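Local coordinates for SusD superfamily protein (Bacteroides thetaiotaomicron VPI-5482, PDB 3HDX) that probably binds polysaccharide at the outer membrane as part of carbohydrate metabolism, at residues 165-170 / 197-202; 87-92 / 112-117. All blocks are in the same frame, centred on the assembly; numbering follows the deposited sequence.

Contacts 1 and 2 lie in series along the chain and on the same side of its centre, with their centres about 14 Å apart. Helix 104-129 joins them: its residues 112-117 meet 87-92 in contact 2, and it also touches segment 165-170 of contact 1. There A166 CB lies 3.5 Å from A112 O, and L170 CD2 is 3.8 Å from A112 CB. Helix 152-169 in turn meets helix 196-209. Three of four touching residues are buried in contact 1, two of four in contact 2. Their centres lie about 16 and 21 Å from the chain centre. A 1,2-ethanediol, probably from crystallisation, sits about 3 Å from the Y200 side chain.

Contact 1: 165-170 / 197-202; sequences TAIEDL and LSAYSV
I167 overlaps the ring of Y200, setting its CD1 methyl over one face. I167 CD1 stands 3.6 Å from the centroid of the Y200 ring and only 1° off its normal, a well-centred CH-pi contact. The two side chains cross at about a right angle. The second branch of I167 works nearer the hydroxyl end: CG2 lies 3.7 Å from Y200 CE2 and 3.6 Å from Y200 OH. CG2 is anti to the backbone N and CG1 lies beside it (chi1 -79°), which sends the CG1 branch to A199. I167 CG1 approaches A199 CB to 3.5 Å, tighter than usual for two carbons. L170 CD1 also comes to 3.5 Å from A199 CB. A199 CB is thus touched by both I167 and L170. Consistent with a small residue here, the CA atoms of I167 and A199 are 6.5 Å apart. The contact is apolar and largely buried, helix packing consistent with the TPR-related helical region of SusD proteins. K196 NZ donates to I167 O and L170 O, linking 165-170 to the residue before 197-202. The contact joins helix 152-169 to helix 196-209, with helix 104-129 beside the first and helix 213-226 meeting Y200 through F222 and I223.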
loop_
_atom_site.group_PDB
_atom_site.type_symbol
_atom_site.label_atom_id
_atom_site.label_comp_id
_atom_site.label_asym_id
_atom_site.label_seq_id
_atom_site.Cartn_x
_atom_site.Cartn_y
_atom_site.Cartn_z
ATOM N N THR A 165 2.608 -14.346 -14.439
ATOM C CA THR A 165 2.481 -14.187 -15.908
ATOM C C THR A 165 2.912 -12.777 -16.334
ATOM O O THR A 165 3.744 -12.617 -17.256
ATOM C CB THR A 165 1.062 -14.510 -16.374
ATOM O OG1 THR A 165 0.819 -15.892 -16.135
ATOM C CG2 THR A 165 0.841 -14.211 -17.844
ATOM N N ALA A 166 2.444 -11.765 -15.595
ATOM C CA ALA A 166 2.801 -10.344 -15.922
ATOM C C ALA A 166 4.323 -10.121 -15.855
ATOM O O ALA A 166 4.883 -9.433 -16.707
ATOM C CB ALA A 166 2.105 -9.351 -15.001
ATOM N N ILE A 167 4.970 -10.736 -14.868
ATOM C CA ILE A 167 6.426 -10.602 -14.624
ATOM C C ILE A 167 7.239 -11.019 -15.866
ATOM O O ILE A 167 8.292 -10.479 -16.110
ATOM C CB ILE A 167 6.834 -11.394 -13.337
ATOM C CG1 ILE A 167 6.448 -10.531 -12.113
ATOM C CG2 ILE A 167 8.348 -11.791 -13.339
ATOM C CD1 ILE A 167 6.412 -11.292 -10.769
ATOM N N GLU A 168 6.735 -11.989 -16.632
ATOM C CA GLU A 168 7.461 -12.418 -17.840
ATOM C C GLU A 168 7.654 -11.262 -18.834
ATOM O O GLU A 168 8.663 -11.232 -19.561
ATOM C CB GLU A 168 6.815 -13.667 -18.454
ATOM C CG GLU A 168 7.019 -14.868 -17.540
ATOM C CD GLU A 168 8.513 -15.130 -17.304
ATOM O OE1 GLU A 168 9.190 -15.577 -18.276
ATOM O OE2 GLU A 168 9.029 -14.852 -16.173
ATOM N N ASP A 169 6.720 -10.308 -18.850
ATOM C CA ASP A 169 6.759 -9.155 -19.769
ATOM C C ASP A 169 7.017 -7.787 -19.154
ATOM O O ASP A 169 7.306 -6.850 -19.897
ATOM C CB ASP A 169 5.482 -9.104 -20.620
ATOM C CG ASP A 169 5.374 -10.260 -21.590
ATOM O OD1 ASP A 169 6.396 -10.622 -22.180
ATOM O OD2 ASP A 169 4.254 -10.776 -21.791
ATOM N N LEU A 170 6.968 -7.651 -17.824
ATOM C CA LEU A 170 7.240 -6.367 -17.192
ATOM C C LEU A 170 8.744 -6.133 -17.144
ATOM O O LEU A 170 9.464 -6.992 -16.625
ATOM C CB LEU A 170 6.728 -6.301 -15.749
ATOM C CG LEU A 170 5.219 -6.257 -15.548
ATOM C CD1 LEU A 170 4.895 -6.648 -14.059
ATOM C CD2 LEU A 170 4.654 -4.887 -15.967
ATOM N N LEU A 197 9.649 -5.365 -10.419
ATOM C CA LEU A 197 9.750 -5.462 -8.955
ATOM C C LEU A 197 8.460 -5.046 -8.247
ATOM O O LEU A 197 8.133 -5.586 -7.169
ATOM C CB LEU A 197 10.979 -4.766 -8.403
ATOM C CG LEU A 197 12.308 -5.307 -8.945
ATOM C CD1 LEU A 197 13.528 -4.625 -8.203
ATOM C CD2 LEU A 197 12.364 -6.880 -8.828
ATOM N N SER A 198 7.711 -4.115 -8.853
ATOM C CA SER A 198 6.368 -3.781 -8.328
ATOM C C SER A 198 5.542 -5.077 -8.235
ATOM O O SER A 198 4.922 -5.376 -7.209
ATOM C CB SER A 198 5.647 -2.795 -9.255
ATOM O OG SER A 198 6.453 -1.678 -9.587
ATOM N N ALA A 199 5.551 -5.874 -9.303
ATOM C CA ALA A 199 4.790 -7.157 -9.317
ATOM C C ALA A 199 5.301 -8.124 -8.259
ATOM O O ALA A 199 4.518 -8.746 -7.536
ATOM C CB ALA A 199 4.808 -7.796 -10.714
ATOM N N TYR A 200 6.629 -8.264 -8.177
ATOM C CA TYR A 200 7.213 -9.106 -7.113
ATOM C C TYR A 200 6.814 -8.654 -5.708
ATOM O O TYR A 200 6.639 -9.499 -4.827
ATOM C CB TYR A 200 8.735 -9.237 -7.235
ATOM C CG TYR A 200 9.217 -10.269 -8.233
ATOM C CD1 TYR A 200 9.076 -11.617 -7.970
ATOM C CD2 TYR A 200 9.797 -9.898 -9.433
ATOM C CE1 TYR A 200 9.527 -12.584 -8.862
ATOM C CE2 TYR A 200 10.297 -10.863 -10.326
ATOM C CZ TYR A 200 10.145 -12.189 -10.054
ATOM O OH TYR A 200 10.583 -13.151 -10.913
ATOM N N SER A 201 6.667 -7.352 -5.511
ATOM C CA SER A 201 6.297 -6.812 -4.197
ATOM C C SER A 201 4.885 -7.228 -3.820
ATOM O O SER A 201 4.632 -7.543 -2.647
ATOM C CB SER A 201 6.477 -5.278 -4.104
ATOM O OG SER A 201 5.430 -4.549 -4.716
ATOM N N VAL A 202 3.983 -7.255 -4.806
ATOM C CA VAL A 202 2.614 -7.703 -4.562
ATOM C C VAL A 202 2.665 -9.191 -4.214
ATOM O O VAL A 202 1.961 -9.626 -3.300
ATOM C CB VAL A 202 1.641 -7.343 -5.728
ATOM C CG1 VAL A 202 0.213 -7.784 -5.373
ATOM C CG2 VAL A 202 1.692 -5.853 -6.033
#

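Contact 2: 87-92 / 112-117; sequences VFMEKA and AQVRAL
M89, a selenomethionine, and F88 meet V114 and R115 mainly through side chains. Apolar packing centres on V114. V114 CG2 lies 3.5 Å from M89 CG and 3.8 Å from F88 CD1, so one methyl meets both F88 and M89. M89 and V114 run past each other in opposite directions.

Contacts over flat groups come from two methyls. V114 CG1 stands over one face of the F88 ring, 4.2 Å from its centroid and 21° off the normal, a CH-pi contact displaced toward the rim. A92 CB covers the opposite face. F88 CG is anti to the backbone N (chi1 -173°), and the ring reaches between these two methyls. The M89 CE methyl sits over the centre of the R115 guanidinium, 3.3 Å from R115 CZ. The M89 chain bends at its last torsion (chi3 72°), which brings CE over that face.

The charge of R115 is met on another helix: NH1 forms a salt bridge with E162, which should help fix the guanidinium plane under the methyl.

Helices 76-91 and 104-129 run roughly antiparallel here, their local axes 9.7 Å apart at closest approach, consistent with the TPR-related helical build of the family. Helix 11-30 packs on F88 and V114. W8, which precedes that helix, meets the F88 ring, while helix 152-169 lies against R115.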
loop_
_atom_site.group_PDB
_atom_site.type_symbol
_atom_site.label_atom_id
_atom_site.label_comp_id
_atom_site.label_asym_id
_atom_site.label_seq_id
_atom_site.Cartn_x
_atom_site.Cartn_y
_atom_site.Cartn_z
ATOM N N VAL A 87 -11.095 -5.127 -20.149
ATOM C CA VAL A 87 -11.414 -4.546 -21.477
ATOM C C VAL A 87 -10.124 -4.262 -22.253
ATOM O O VAL A 87 -10.013 -4.592 -23.458
ATOM C CB VAL A 87 -12.306 -3.269 -21.368
ATOM C CG1 VAL A 87 -12.453 -2.600 -22.755
ATOM C CG2 VAL A 87 -13.676 -3.627 -20.826
ATOM N N PHE A 88 -9.131 -3.671 -21.575
ATOM C CA PHE A 88 -7.867 -3.364 -22.221
ATOM C C PHE A 88 -7.241 -4.651 -22.795
ATOM O O PHE A 88 -6.809 -4.685 -23.951
ATOM C CB PHE A 88 -6.899 -2.672 -21.239
ATOM C CG PHE A 88 -5.635 -2.176 -21.885
ATOM C CD1 PHE A 88 -4.612 -3.043 -22.248
ATOM C CD2 PHE A 88 -5.479 -0.815 -22.169
ATOM C CE1 PHE A 88 -3.493 -2.566 -22.887
ATOM C CE2 PHE A 88 -4.366 -0.354 -22.779
ATOM C CZ PHE A 88 -3.386 -1.220 -23.164
HETATM N N MSE A 89 -7.225 -5.726 -22.009
HETATM C CA MSE A 89 -6.617 -6.977 -22.479
HETATM C C MSE A 89 -7.373 -7.593 -23.649
HETATM O O MSE A 89 -6.751 -8.260 -24.481
HETATM C CB MSE A 89 -6.512 -7.975 -21.337
HETATM C CG MSE A 89 -5.602 -7.452 -20.213
HETATM SE SE MSE A 89 -5.661 -8.467 -18.598
HETATM C CE MSE A 89 -4.750 -9.991 -19.161
ATOM N N GLU A 90 -8.696 -7.378 -23.701
ATOM C CA GLU A 90 -9.517 -7.894 -24.789
ATOM C C GLU A 90 -9.350 -7.101 -26.078
ATOM O O GLU A 90 -9.355 -7.705 -27.182
ATOM C CB GLU A 90 -11.011 -7.890 -24.379
ATOM C CG GLU A 90 -11.316 -8.885 -23.270
ATOM C CD GLU A 90 -12.617 -8.635 -22.513
ATOM O OE1 GLU A 90 -13.430 -7.758 -22.956
ATOM O OE2 GLU A 90 -12.833 -9.378 -21.494
ATOM N N LYS A 91 -9.210 -5.775 -25.936
ATOM C CA LYS A 91 -9.272 -4.870 -27.097
ATOM C C LYS A 91 -7.948 -4.326 -27.627
ATOM O O LYS A 91 -7.812 -4.106 -28.831
ATOM C CB LYS A 91 -10.230 -3.738 -26.762
ATOM C CG LYS A 91 -11.658 -4.211 -26.473
ATOM C CD LYS A 91 -12.329 -4.848 -27.673
ATOM C CE LYS A 91 -13.782 -5.256 -27.355
ATOM N NZ LYS A 91 -14.569 -5.557 -28.582
ATOM N N ALA A 92 -6.977 -4.120 -26.759
ATOM C CA ALA A 92 -5.680 -3.584 -27.180
ATOM C C ALA A 92 -4.901 -4.410 -28.224
ATOM O O ALA A 92 -4.192 -3.807 -29.046
ATOM C CB ALA A 92 -4.790 -3.280 -25.936
ATOM N N ALA A 112 0.928 -6.444 -19.653
ATOM C CA ALA A 112 1.526 -6.867 -18.384
ATOM C C ALA A 112 1.184 -5.880 -17.242
ATOM O O ALA A 112 0.891 -6.304 -16.119
ATOM C CB ALA A 112 3.028 -7.078 -18.543
ATOM N N GLN A 113 1.201 -4.581 -17.543
ATOM C CA GLN A 113 0.845 -3.559 -16.563
ATOM C C GLN A 113 -0.590 -3.687 -16.120
ATOM O O GLN A 113 -0.848 -3.684 -14.907
ATOM C CB GLN A 113 1.136 -2.166 -17.075
ATOM C CG GLN A 113 2.627 -1.845 -17.186
ATOM C CD GLN A 113 2.872 -0.591 -17.973
ATOM O OE1 GLN A 113 2.792 0.528 -17.445
ATOM N NE2 GLN A 113 3.208 -0.772 -19.262
ATOM N N VAL A 114 -1.531 -3.758 -17.087
ATOM C CA VAL A 114 -2.954 -3.823 -16.699
ATOM C C VAL A 114 -3.242 -5.145 -15.967
ATOM O O VAL A 114 -4.026 -5.174 -15.019
ATOM C CB VAL A 114 -3.949 -3.547 -17.848
ATOM C CG1 VAL A 114 -3.659 -2.161 -18.431
ATOM C CG2 VAL A 114 -3.920 -4.624 -18.882
ATOM N N ARG A 115 -2.602 -6.227 -16.393
ATOM C CA ARG A 115 -2.762 -7.521 -15.735
ATOM C C ARG A 115 -2.303 -7.396 -14.268
ATOM O O ARG A 115 -2.978 -7.919 -13.359
ATOM C CB ARG A 115 -1.938 -8.609 -16.450
ATOM C CG ARG A 115 -2.126 -9.975 -15.913
ATOM C CD ARG A 115 -1.243 -10.990 -16.548
ATOM N NE ARG A 115 -1.475 -11.255 -17.943
ATOM C CZ ARG A 115 -2.318 -12.133 -18.462
ATOM N NH1 ARG A 115 -3.237 -12.729 -17.727
ATOM N NH2 ARG A 115 -2.310 -12.334 -19.789
ATOM N N ALA A 116 -1.149 -6.764 -14.054
ATOM C CA ALA A 116 -0.610 -6.585 -12.701
ATOM C C ALA A 116 -1.502 -5.660 -11.853
ATOM O O ALA A 116 -1.686 -5.914 -10.657
ATOM C CB ALA A 116 0.849 -6.059 -12.765
ATOM N N LEU A 117 -2.030 -4.596 -12.462
ATOM C CA LEU A 117 -2.915 -3.691 -11.748
ATOM C C LEU A 117 -4.197 -4.400 -11.309
ATOM O O LEU A 117 -4.697 -4.183 -10.200
ATOM C CB LEU A 117 -3.202 -2.430 -12.571
ATOM C CG LEU A 117 -2.041 -1.448 -12.753
ATOM C CD1 LEU A 117 -2.326 -0.453 -13.902
ATOM C CD2 LEU A 117 -1.774 -0.665 -11.472
#